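Local coordinates for uncharacterized protein MTH_862 (Methanothermobacter thermautotrophicus, PDB 2R47) that is of unknown function but belongs to the archaeal DUF2124 family and assembles as a pair of identical subunits, at residues A[132-135]-A[136-139]. Numbering follows the deposited sequence.
Sequences AGWY and ELLD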
loop_
_atom_site.group_PDB
_atom_site.type_symbol
_atom_site.label_atom_id
_atom_site.label_comp_id
_atom_site.label_asym_id
_atom_site.label_seq_id
_atom_site.Cartn_x
_atom_site.Cartn_y
_atom_site.Cartn_z
ATOM N N ALA A 132 -11.162 -10.956 -14.552
ATOM C CA ALA A 132 -11.309 -12.303 -14.033
ATOM C C ALA A 132 -12.723 -12.897 -14.249
ATOM O O ALA A 132 -12.977 -14.074 -13.973
ATOM C CB ALA A 132 -10.943 -12.293 -12.548
ATOM N N GLY A 133 -13.640 -12.081 -14.751
ATOM C CA GLY A 133 -15.040 -12.482 -14.925
ATOM C C GLY A 133 -15.905 -12.218 -13.693
ATOM O O GLY A 133 -17.095 -12.588 -13.666
ATOM N N TRP A 134 -15.333 -11.557 -12.668
ATOM C CA TRP A 134 -15.994 -11.512 -11.361
ATOM C C TRP A 134 -17.215 -10.606 -11.316
ATOM O O TRP A 134 -18.031 -10.739 -10.394
ATOM C CB TRP A 134 -15.022 -11.231 -10.192
ATOM C CG TRP A 134 -14.214 -12.424 -9.760
ATOM C CD1 TRP A 134 -13.905 -13.525 -10.514
ATOM C CD2 TRP A 134 -13.618 -12.646 -8.477
ATOM N NE1 TRP A 134 -13.152 -14.397 -9.801
ATOM C CE2 TRP A 134 -12.955 -13.890 -8.541
ATOM C CE3 TRP A 134 -13.562 -11.908 -7.289
ATOM C CZ2 TRP A 134 -12.230 -14.415 -7.461
ATOM C CZ3 TRP A 134 -12.865 -12.451 -6.192
ATOM C CH2 TRP A 134 -12.205 -13.674 -6.297
ATOM N N TYR A 135 -17.382 -9.712 -12.300
ATOM C CA TYR A 135 -18.599 -8.882 -12.308
ATOM C C TYR A 135 -19.802 -9.736 -12.656
ATOM O O TYR A 135 -20.925 -9.411 -12.274
ATOM C CB TYR A 135 -18.526 -7.714 -13.303
ATOM C CG TYR A 135 -17.547 -6.587 -12.971
ATOM C CD1 TYR A 135 -16.834 -6.564 -11.764
ATOM C CD2 TYR A 135 -17.371 -5.529 -13.869
ATOM C CE1 TYR A 135 -15.939 -5.514 -11.473
ATOM C CE2 TYR A 135 -16.511 -4.469 -13.573
ATOM C CZ TYR A 135 -15.783 -4.484 -12.382
ATOM O OH TYR A 135 -14.928 -3.436 -12.113
ATOM N N GLU A 136 -19.565 -10.825 -13.400
ATOM C CA GLU A 136 -20.647 -11.761 -13.746
ATOM C C GLU A 136 -20.871 -12.832 -12.677
ATOM O O GLU A 136 -21.968 -13.356 -12.563
ATOM C CB GLU A 136 -20.431 -12.364 -15.136
ATOM C CG GLU A 136 -20.318 -11.281 -16.205
ATOM C CD GLU A 136 -20.541 -11.803 -17.615
ATOM O OE1 GLU A 136 -21.298 -12.787 -17.778
ATOM O OE2 GLU A 136 -19.973 -11.216 -18.564
ATOM N N LEU A 137 -19.844 -13.127 -11.885
ATOM C CA LEU A 137 -19.884 -14.209 -10.905
ATOM C C LEU A 137 -20.333 -13.733 -9.546
ATOM O O LEU A 137 -20.851 -14.532 -8.786
ATOM C CB LEU A 137 -18.513 -14.903 -10.761
ATOM C CG LEU A 137 -17.842 -15.436 -12.048
ATOM C CD1 LEU A 137 -16.617 -16.166 -11.642
ATOM C CD2 LEU A 137 -18.753 -16.337 -12.810
ATOM N N LEU A 138 -20.080 -12.452 -9.230
ATOM C CA LEU A 138 -20.432 -11.832 -7.914
ATOM C C LEU A 138 -21.345 -10.619 -8.124
ATOM O O LEU A 138 -21.326 -10.024 -9.172
ATOM C CB LEU A 138 -19.177 -11.358 -7.174
ATOM C CG LEU A 138 -18.102 -12.364 -6.797
ATOM C CD1 LEU A 138 -16.932 -11.723 -6.060
ATOM C CD2 LEU A 138 -18.728 -13.475 -5.942
ATOM N N ASP A 139 -22.137 -10.244 -7.130
ATOM C CA ASP A 139 -22.992 -9.068 -7.228
ATOM C C ASP A 139 -22.331 -7.918 -6.442
ATOM O O ASP A 139 -22.687 -7.675 -5.266
ATOM C CB ASP A 139 -24.382 -9.399 -6.662
ATOM C CG ASP A 139 -25.340 -8.211 -6.691
ATOM O OD1 ASP A 139 -25.155 -7.295 -7.496
ATOM O OD2 ASP A 139 -26.299 -8.199 -5.895
#
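W134, at the start of the one-turn helix 134-137, and L138, just past its end, lie side by side on its buried face; this is the last helix before strand 142-154 at one edge of the mixed sheet. The tight part of the contact is here: methyl CD1 of L138 sits 3.6 Å from CE3 of the W134 indole, with both side chains pointing the same way. The first torsion of W134 (chi1 -78°) sets CG opposite its own carbonyl carbon, and the indole then reaches inward to F129, whose ring lies about 20° from parallel with it, and to I103 and V106 of helix 103-113. L138 also touches I103, so that helix backs the pair.

G133 links this turn to the preceding helix, 128-131. It closes that helix with a Schellman motif and occupies the N-cap position of the next; with phi at 88°, a beta carbon would press on the carbonyl oxygen of A132, so glycine suits this position. Its carbonyl starts the new turn: E136 N donates to G133 O over 3.0 Å, from well above the carbonyl plane, while the bond from L137 N to the same oxygen is weak. W134 O takes a firmer bond from L138 N at 2.9 Å and a second, weak one from L137 N.

The looser, solvent side belongs to E136, its chain extended beyond CG, with only CB and CG against the turn. L137, exposed but at the border, still reaches I103 and crosses W134 at an angle, its CD1 3.9 Å from CD1 of W134. The Y135 side chain meets F129 and A130 of helix 128-131 and packs on L153 of the second subunit. Beside the G133 carbonyl, CG of L137 rests 3.4 Å from G133 O.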